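Local structure of high affinity transport system protein p37 (3EKI) at residues Asn75-Phe80 with Thr363-Leu367; Lys260-Thr264 with Glu399-Lys403; Phe246-His250 with Asp301-Phe306. The protein binds thiamine diphosphate as a lipoprotein of the cell membrane and forms part of a high-affinity transport system. One frame throughout, in Å; residues are numbered along the deposited sequence.

Contact 1 (Asn75-Phe80 with Thr363-Leu367); sequences NFKKEF and TFINL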
loop_
_atom_site.group_PDB
_atom_site.type_symbol
_atom_site.label_atom_id
_atom_site.label_comp_id
_atom_site.label_asym_id
_atom_site.label_seq_id
_atom_site.Cartn_x
_atom_site.Cartn_y
_atom_site.Cartn_z
ATOM N N ASN A 75 2.611 10.378 -22.870
ATOM C CA ASN A 75 1.612 11.307 -22.388
ATOM C C ASN A 75 2.179 12.300 -21.380
ATOM O O ASN A 75 1.797 13.475 -21.350
ATOM C CB ASN A 75 0.490 10.507 -21.717
ATOM C CG ASN A 75 -0.378 9.764 -22.709
ATOM O OD1 ASN A 75 -0.271 9.945 -23.914
ATOM N ND2 ASN A 75 -1.267 8.900 -22.208
ATOM N N PHE A 76 3.087 11.817 -20.548
ATOM C CA PHE A 76 3.707 12.640 -19.527
ATOM C C PHE A 76 4.567 13.745 -20.137
ATOM O O PHE A 76 4.456 14.915 -19.783
ATOM C CB PHE A 76 4.600 11.789 -18.595
ATOM C CG PHE A 76 4.770 12.408 -17.223
ATOM C CD1 PHE A 76 5.654 13.436 -16.999
ATOM C CD2 PHE A 76 4.023 11.946 -16.153
ATOM C CE1 PHE A 76 5.785 14.041 -15.776
ATOM C CE2 PHE A 76 4.129 12.557 -14.935
ATOM C CZ PHE A 76 5.003 13.601 -14.721
ATOM N N LYS A 77 5.405 13.297 -21.074
ATOM C CA LYS A 77 6.262 14.288 -21.751
ATOM C C LYS A 77 5.465 15.368 -22.450
ATOM O O LYS A 77 5.796 16.558 -22.397
ATOM C CB LYS A 77 7.159 13.544 -22.731
ATOM C CG LYS A 77 8.060 14.378 -23.602
ATOM C CD LYS A 77 8.942 13.538 -24.527
ATOM C CE LYS A 77 8.134 12.943 -25.672
ATOM N NZ LYS A 77 8.983 12.255 -26.678
ATOM N N LYS A 78 4.385 14.973 -23.138
ATOM C CA LYS A 78 3.604 15.989 -23.836
ATOM C C LYS A 78 2.920 16.973 -22.912
ATOM O O LYS A 78 2.899 18.185 -23.127
ATOM C CB LYS A 78 2.575 15.317 -24.759
ATOM C CG LYS A 78 3.111 14.418 -25.828
ATOM C CD LYS A 78 4.161 15.076 -26.710
ATOM C CE LYS A 78 3.507 16.099 -27.635
ATOM N NZ LYS A 78 4.504 16.692 -28.588
ATOM N N GLU A 79 2.282 16.531 -21.824
ATOM C CA GLU A 79 1.633 17.427 -20.887
ATOM C C GLU A 79 2.641 18.282 -20.131
ATOM O O GLU A 79 2.407 19.467 -19.957
ATOM C CB GLU A 79 0.778 16.622 -19.900
ATOM C CG GLU A 79 0.091 17.416 -18.806
ATOM C CD GLU A 79 -0.938 18.424 -19.270
ATOM O OE1 GLU A 79 -1.479 18.218 -20.372
ATOM O OE2 GLU A 79 -1.243 19.415 -18.578
ATOM N N PHE A 80 3.736 17.647 -19.710
ATOM C CA PHE A 80 4.764 18.386 -18.987
ATOM C C PHE A 80 5.220 19.568 -19.857
ATOM O O PHE A 80 5.365 20.659 -19.324
ATOM C CB PHE A 80 5.955 17.535 -18.562
ATOM C CG PHE A 80 7.129 18.313 -17.989
ATOM C CD1 PHE A 80 8.153 18.841 -18.770
ATOM C CD2 PHE A 80 7.192 18.536 -16.626
ATOM C CE1 PHE A 80 9.162 19.592 -18.245
ATOM C CE2 PHE A 80 8.232 19.242 -16.059
ATOM C CZ PHE A 80 9.213 19.740 -16.885
ATOM N N THR A 363 1.805 17.641 -13.595
ATOM C CA THR A 363 1.593 16.743 -14.725
ATOM C C THR A 363 0.921 15.434 -14.262
ATOM O O THR A 363 0.008 14.955 -14.950
ATOM C CB THR A 363 2.899 16.478 -15.484
ATOM O OG1 THR A 363 3.336 17.724 -16.056
ATOM C CG2 THR A 363 2.684 15.513 -16.635
ATOM N N PHE A 364 1.333 14.885 -13.133
ATOM C CA PHE A 364 0.657 13.695 -12.591
ATOM C C PHE A 364 -0.826 14.010 -12.381
ATOM O O PHE A 364 -1.695 13.242 -12.805
ATOM C CB PHE A 364 1.290 13.192 -11.290
ATOM C CG PHE A 364 2.450 12.255 -11.466
ATOM C CD1 PHE A 364 2.276 10.928 -11.803
ATOM C CD2 PHE A 364 3.746 12.698 -11.291
ATOM C CE1 PHE A 364 3.367 10.089 -11.937
ATOM C CE2 PHE A 364 4.838 11.884 -11.431
ATOM C CZ PHE A 364 4.656 10.561 -11.773
ATOM N N ILE A 365 -1.112 15.124 -11.739
ATOM C CA ILE A 365 -2.464 15.551 -11.395
ATOM C C ILE A 365 -3.317 15.691 -12.644
ATOM O O ILE A 365 -4.449 15.192 -12.751
ATOM C CB ILE A 365 -2.420 16.849 -10.573
ATOM C CG1 ILE A 365 -1.790 16.646 -9.196
ATOM C CG2 ILE A 365 -3.801 17.461 -10.446
ATOM C CD1 ILE A 365 -1.448 17.893 -8.410
ATOM N N ASN A 366 -2.749 16.395 -13.635
ATOM C CA ASN A 366 -3.516 16.645 -14.856
ATOM C C ASN A 366 -3.704 15.380 -15.670
ATOM O O ASN A 366 -4.761 15.243 -16.308
ATOM C CB ASN A 366 -2.846 17.759 -15.696
ATOM C CG ASN A 366 -2.870 19.110 -15.055
ATOM O OD1 ASN A 366 -3.422 19.394 -13.994
ATOM N ND2 ASN A 366 -2.232 20.079 -15.720
ATOM N N LEU A 367 -2.767 14.443 -15.695
ATOM C CA LEU A 367 -2.881 13.185 -16.408
ATOM C C LEU A 367 -4.022 12.348 -15.793
ATOM O O LEU A 367 -4.750 11.686 -16.532
ATOM C CB LEU A 367 -1.617 12.330 -16.412
ATOM C CG LEU A 367 -0.459 12.759 -17.321
ATOM C CD1 LEU A 367 0.699 11.785 -17.138
ATOM C CD2 LEU A 367 -0.864 12.841 -18.787
#
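The methyl group CG2 of Thr363 sits squarely over the ring of Phe76, 3.4 Å from the ring centroid and almost on the ring normal, a CH-pi contact. Threonine suits this place because its two branches do different work: with CG2 anti to the backbone N the methyl faces the ring, while OG1 faces Phe80 on the other helix, 3.3 Å from Phe80 CA, and hydrogen-bonds to Leu359 O of its own. The Phe76 ring presents its edge to Phe364 in a T-shaped pair, the planes at 69°. Its CE2 stands over the middle of the Phe364 ring, 3.6 Å from Phe364 CE2. Leu367 completes the grip on Phe76 with one branch, CD1 lying 3.5 Å from Phe76 CD2; the other branch, CD2, reaches back to the Asn75 backbone, 3.7 Å from Asn75 O. Phe76 can serve all three neighbours because its CG is anti to the backbone N (chi1 -155°), which swings the ring across to the helix 354-369.

Residues 75-80 of helix 64-85 and 363-367 of helix 354-369 cross at 110°, the axes of these segments 9.7 Å apart at closest. Phe48 and Phe98, from strands 45-51 and 97-103, extend the aromatic cluster beyond them. At the border of this oily patch, Glu79 bends at chi2 to bring its carboxylate to Asn366. ND2 of Asn366 donates to Glu79 OE2 over 3.1 Å, nearly straight, on the anti side of OE2 but tilted well out of the carboxylate plane, while OE2 lies in the plane of the Asn366 amide; Asn366 OD1 is bonded to Gln362. The chemistry is thus divided: aromatic and methyl surfaces bury the interior of the crossing, and a single amide-carboxylate bond ties its partly exposed margin.

Contact 2 (Lys260-Thr264 with Glu399-Lys403); sequences KLEET and EKAIK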
loop_
_atom_site.group_PDB
_atom_site.type_symbol
_atom_site.label_atom_id
_atom_site.label_comp_id
_atom_site.label_asym_id
_atom_site.label_seq_id
_atom_site.Cartn_x
_atom_site.Cartn_y
_atom_site.Cartn_z
ATOM N N LYS A 260 4.006 -3.493 11.014
ATOM C CA LYS A 260 3.987 -2.468 12.036
ATOM C C LYS A 260 2.585 -1.992 12.381
ATOM O O LYS A 260 2.305 -1.785 13.571
ATOM C CB LYS A 260 4.872 -1.262 11.632
ATOM C CG LYS A 260 6.321 -1.644 11.438
ATOM C CD LYS A 260 7.148 -0.503 10.860
ATOM C CE LYS A 260 8.493 -0.374 11.558
ATOM N NZ LYS A 260 9.564 -1.095 10.812
ATOM N N LEU A 261 1.678 -1.806 11.436
ATOM C CA LEU A 261 0.352 -1.297 11.799
ATOM C C LEU A 261 -0.397 -2.320 12.643
ATOM O O LEU A 261 -1.135 -1.930 13.548
ATOM C CB LEU A 261 -0.462 -0.920 10.563
ATOM C CG LEU A 261 0.089 0.319 9.849
ATOM C CD1 LEU A 261 -0.548 0.449 8.469
ATOM C CD2 LEU A 261 -0.165 1.565 10.671
ATOM N N GLU A 262 -0.229 -3.593 12.317
ATOM C CA GLU A 262 -0.886 -4.651 13.095
ATOM C C GLU A 262 -0.229 -4.788 14.468
ATOM O O GLU A 262 -0.931 -5.020 15.452
ATOM C CB GLU A 262 -0.862 -5.983 12.337
ATOM C CG GLU A 262 -1.694 -5.987 11.076
ATOM C CD GLU A 262 -1.031 -5.491 9.808
ATOM O OE1 GLU A 262 0.126 -5.029 9.862
ATOM O OE2 GLU A 262 -1.706 -5.601 8.755
ATOM N N GLU A 263 1.108 -4.680 14.516
ATOM C CA GLU A 263 1.789 -4.682 15.810
ATOM C C GLU A 263 1.196 -3.643 16.739
ATOM O O GLU A 263 0.926 -3.886 17.924
ATOM C CB GLU A 263 3.291 -4.436 15.627
ATOM C CG GLU A 263 4.055 -4.115 16.916
ATOM C CD GLU A 263 5.523 -3.981 16.602
ATOM O OE1 GLU A 263 6.370 -4.660 17.188
ATOM O OE2 GLU A 263 5.852 -3.158 15.706
ATOM N N THR A 264 0.958 -2.419 16.256
ATOM C CA THR A 264 0.342 -1.365 17.039
ATOM C C THR A 264 -1.042 -1.758 17.563
ATOM O O THR A 264 -1.332 -1.546 18.749
ATOM C CB THR A 264 0.186 -0.076 16.197
ATOM O OG1 THR A 264 1.498 0.403 15.865
ATOM C CG2 THR A 264 -0.479 1.043 16.971
ATOM N N GLU A 399 2.801 8.783 12.248
ATOM C CA GLU A 399 3.151 8.618 13.661
ATOM C C GLU A 399 1.895 8.374 14.502
ATOM O O GLU A 399 1.989 7.567 15.438
ATOM C CB GLU A 399 3.955 9.809 14.165
ATOM C CG GLU A 399 5.382 9.880 13.659
ATOM C CD GLU A 399 6.267 8.673 13.800
ATOM O OE1 GLU A 399 7.105 8.418 12.900
ATOM O OE2 GLU A 399 6.161 7.938 14.810
ATOM N N LYS A 400 0.786 9.017 14.199
ATOM C CA LYS A 400 -0.434 8.798 14.980
ATOM C C LYS A 400 -0.886 7.339 14.823
ATOM O O LYS A 400 -1.418 6.770 15.777
ATOM C CB LYS A 400 -1.566 9.746 14.603
ATOM C CG LYS A 400 -2.861 9.509 15.350
ATOM C CD LYS A 400 -3.943 10.506 14.941
ATOM C CE LYS A 400 -5.206 10.274 15.765
ATOM N NZ LYS A 400 -6.174 11.384 15.568
ATOM N N ALA A 401 -0.681 6.751 13.647
ATOM C CA ALA A 401 -1.187 5.400 13.395
ATOM C C ALA A 401 -0.405 4.325 14.120
ATOM O O ALA A 401 -0.998 3.293 14.467
ATOM C CB ALA A 401 -1.184 5.100 11.902
ATOM N N ILE A 402 0.886 4.550 14.329
ATOM C CA ILE A 402 1.719 3.537 14.967
ATOM C C ILE A 402 1.812 3.750 16.473
ATOM O O ILE A 402 2.429 2.932 17.147
ATOM C CB ILE A 402 3.122 3.498 14.341
ATOM C CG1 ILE A 402 3.917 4.788 14.464
ATOM C CG2 ILE A 402 3.012 3.049 12.888
ATOM C CD1 ILE A 402 5.418 4.553 14.342
ATOM N N LYS A 403 1.207 4.812 16.960
ATOM C CA LYS A 403 0.836 4.987 18.352
ATOM C C LYS A 403 -0.518 4.308 18.578
ATOM O O LYS A 403 -1.485 4.461 17.807
ATOM C CB LYS A 403 0.851 6.464 18.737
ATOM C CG LYS A 403 2.247 6.969 19.080
ATOM C CD LYS A 403 2.332 8.484 19.092
ATOM C CE LYS A 403 3.760 8.997 18.957
ATOM N NZ LYS A 403 3.835 10.243 18.135
ATOM O OXT LYS A 403 -0.564 3.567 19.588
HETATM O O HOH W 1 -2.399 0.625 13.466
#
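Thr264 points its side chain at the last turn of the C-terminal helix and supplies the polar part of the contact. Its OG1 lies 3.0 Å from Ile402 O, with Lys260 O of its own helix 3.3 Å from the same Thr264 OG1. Having OG1 beside the backbone N (chi1 -65°) places the hydroxyl near both carbonyls, and it sends the methyl CG2 toward the chain end, 3.4 Å from Ala401 O and 3.6 Å from Lys403 OXT. Threonine suits the place because its hydroxyl and methyl both lie against backbone carbonyls at the end of the other helix. One water bridges the backbones, donating to Leu261 O at 2.9 Å and to Ala401 O at 3.2 Å; Ala401 O also accepts from Asn339.

This is helix-to-helix packing in a periplasmic-binding-protein type fold, where the chain's final helix, 390-402, is tied to helix 256-269. Asn268, farther along the latter, hydrogen-bonds the terminal carboxylate of Lys403 through OXT.

The apolar part rests on Leu261, near the bound thiamine diphosphate. Its branched end touches two residues at once: CD2 meets Ala401 CB, whose shortness permits a close approach, at 3.9 Å, and Ile402 CG2 at 4.1 Å.

Contact 3 (Phe246-His250 with Asp301-Phe306); sequences FGILH and DFHIAF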
loop_
_atom_site.group_PDB
_atom_site.type_symbol
_atom_site.label_atom_id
_atom_site.label_comp_id
_atom_site.label_asym_id
_atom_site.label_seq_id
_atom_site.Cartn_x
_atom_site.Cartn_y
_atom_site.Cartn_z
ATOM N N PHE A 246 -1.810 -19.355 18.486
ATOM C CA PHE A 246 -2.556 -19.839 17.322
ATOM C C PHE A 246 -1.733 -19.683 16.049
ATOM O O PHE A 246 -2.046 -20.278 15.016
ATOM C CB PHE A 246 -3.912 -19.138 17.190
ATOM C CG PHE A 246 -4.947 -19.727 18.153
ATOM C CD1 PHE A 246 -5.476 -20.976 17.865
ATOM C CD2 PHE A 246 -5.345 -19.030 19.269
ATOM C CE1 PHE A 246 -6.430 -21.518 18.721
ATOM C CE2 PHE A 246 -6.293 -19.561 20.119
ATOM C CZ PHE A 246 -6.814 -20.797 19.833
ATOM N N GLY A 247 -0.662 -18.885 16.122
ATOM C CA GLY A 247 0.291 -18.790 15.027
ATOM C C GLY A 247 0.009 -17.588 14.150
ATOM O O GLY A 247 -1.063 -17.497 13.551
ATOM N N ILE A 248 0.977 -16.677 14.048
ATOM C CA ILE A 248 0.791 -15.457 13.280
ATOM C C ILE A 248 1.681 -15.394 12.043
ATOM O O ILE A 248 2.910 -15.480 12.131
ATOM C CB ILE A 248 1.097 -14.254 14.180
ATOM C CG1 ILE A 248 0.179 -14.131 15.390
ATOM C CG2 ILE A 248 1.086 -12.969 13.357
ATOM C CD1 ILE A 248 0.609 -13.100 16.412
ATOM N N LEU A 249 1.044 -15.224 10.904
ATOM C CA LEU A 249 1.730 -14.930 9.645
ATOM C C LEU A 249 1.860 -13.425 9.467
ATOM O O LEU A 249 0.917 -12.688 9.752
ATOM C CB LEU A 249 0.958 -15.445 8.457
ATOM C CG LEU A 249 0.655 -16.924 8.336
ATOM C CD1 LEU A 249 0.010 -17.184 6.976
ATOM C CD2 LEU A 249 1.912 -17.773 8.505
ATOM N N HIS A 250 3.016 -12.983 8.980
ATOM C CA HIS A 250 3.313 -11.577 8.860
ATOM C C HIS A 250 4.229 -11.326 7.670
ATOM O O HIS A 250 4.769 -12.283 7.116
ATOM C CB HIS A 250 3.989 -11.147 10.183
ATOM C CG HIS A 250 5.219 -11.952 10.462
ATOM N ND1 HIS A 250 6.434 -11.568 9.920
ATOM C CD2 HIS A 250 5.494 -13.096 11.130
ATOM C CE1 HIS A 250 7.384 -12.424 10.266
ATOM N NE2 HIS A 250 6.838 -13.383 11.015
ATOM N N ASP A 301 -0.788 -24.974 11.207
ATOM C CA ASP A 301 -0.322 -24.512 12.511
ATOM C C ASP A 301 -0.356 -22.990 12.673
ATOM O O ASP A 301 0.136 -22.440 13.659
ATOM C CB ASP A 301 1.108 -24.996 12.727
ATOM C CG ASP A 301 1.324 -26.488 12.792
ATOM O OD1 ASP A 301 0.396 -27.243 13.122
ATOM O OD2 ASP A 301 2.470 -26.913 12.520
ATOM N N PHE A 302 -0.944 -22.293 11.711
ATOM C CA PHE A 302 -1.113 -20.859 11.696
ATOM C C PHE A 302 -2.586 -20.489 11.482
ATOM O O PHE A 302 -3.233 -21.045 10.581
ATOM C CB PHE A 302 -0.211 -20.210 10.623
ATOM C CG PHE A 302 1.238 -20.382 11.112
ATOM C CD1 PHE A 302 1.818 -19.409 11.887
ATOM C CD2 PHE A 302 1.926 -21.532 10.797
ATOM C CE1 PHE A 302 3.095 -19.597 12.374
ATOM C CE2 PHE A 302 3.202 -21.746 11.279
ATOM C CZ PHE A 302 3.739 -20.774 12.095
ATOM N N HIS A 303 -3.076 -19.548 12.288
ATOM C CA HIS A 303 -4.478 -19.137 12.222
ATOM C C HIS A 303 -4.721 -17.641 12.224
ATOM O O HIS A 303 -5.875 -17.212 12.190
ATOM C CB HIS A 303 -5.264 -19.736 13.410
ATOM C CG HIS A 303 -5.158 -21.233 13.444
ATOM N ND1 HIS A 303 -4.107 -21.886 14.032
ATOM C CD2 HIS A 303 -5.971 -22.203 12.952
ATOM C CE1 HIS A 303 -4.271 -23.209 13.913
ATOM N NE2 HIS A 303 -5.398 -23.423 13.256
ATOM N N ILE A 304 -3.652 -16.834 12.245
ATOM C CA ILE A 304 -3.756 -15.384 12.202
ATOM C C ILE A 304 -2.852 -14.869 11.090
ATOM O O ILE A 304 -1.783 -15.465 10.926
ATOM C CB ILE A 304 -3.389 -14.806 13.573
ATOM C CG1 ILE A 304 -4.317 -15.336 14.686
ATOM C CG2 ILE A 304 -3.350 -13.292 13.564
ATOM C CD1 ILE A 304 -3.636 -15.327 16.037
ATOM N N ALA A 305 -3.268 -13.855 10.349
ATOM C CA ALA A 305 -2.382 -13.307 9.330
ATOM C C ALA A 305 -2.574 -11.808 9.155
ATOM O O ALA A 305 -3.670 -11.267 9.318
ATOM C CB ALA A 305 -2.569 -13.981 7.982
ATOM N N PHE A 306 -1.460 -11.137 8.823
ATOM C CA PHE A 306 -1.502 -9.717 8.521
ATOM C C PHE A 306 -1.530 -9.483 7.013
ATOM O O PHE A 306 -0.838 -10.216 6.308
ATOM C CB PHE A 306 -0.269 -9.032 9.088
ATOM C CG PHE A 306 -0.022 -9.162 10.573
ATOM C CD1 PHE A 306 -1.051 -9.541 11.432
ATOM C CD2 PHE A 306 1.233 -8.875 11.092
ATOM C CE1 PHE A 306 -0.791 -9.641 12.792
ATOM C CE2 PHE A 306 1.479 -9.005 12.434
ATOM C CZ PHE A 306 0.454 -9.360 13.292
#
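Two parallel strands, 248-250 and 304-308, run side by side in a mixed five-stranded sheet, and their pairing begins just where the chain leaves helix 240-245. Leu249 lies at the centre of the ladder: its N donates to Ile304 O at 2.8 Å and almost perfectly straight (179°), and its O accepts from Phe306 N at 3.0 Å. Before the strands proper, Gly247 O takes two donors, His303 N at 3.1 Å, tilted from the carbonyl plane, and Ile304 N at 3.0 Å, almost in line with the carbonyl bond. Glycine suits the site because phi there is positive and a CB would collide with Asp301 O and the Phe302 ring.

His303 extends the pairing with its side chain. With CG beside the backbone N (chi1 -57°), its ND1 donates to Phe246 O over 2.8 Å, in the imidazole plane and on a carbonyl lone pair, which fixes the ring's rotation. The two rings form an offset edge-to-face pair, the Phe246 edge toward the His303 face, planes at 84°.

Ile248 and Ile304 share one face of the sheet, where Ile248 CG2 rests over the Phe306 ring, 3.7 Å from Phe306 CZ, and Ile304 packs on Ile219. Leu249 and the small Ala305 share the other, where Leu249 CD2 meets Phe302 CG at 3.7 Å and Leu296 and Leu299 pack on Leu249. Strands 288-290 and 217-223 flank the pair, so both are interior to the sheet. Backbone bonding sets the register, and the bonds at His303 ND1 and Gly247 O continue the hold beyond the strands.

How the contacts relate
Contacts 1 and 3 lie on opposite sides of the chain's centre, their centres about 44 Å apart. Contact 1 joins two crossing helices through an aromatic cluster, with its polar bond at a partly exposed margin; contact 3 is held above all by sheet hydrogen bonding. Contact 2, where the chain ends, is the smallest of the three in buried surface, and mixes backbone carbonyls, water and a few apolar atoms. Contacts 2 and 3 adjoin: strand 248-250 leads on to helix 256-269, and Glu262 CG packs 3.6 Å from Phe306 CG. Mostly buried residues make all three, but exposed ones join in at contacts 2 (Lys403) and 3 (Asp301).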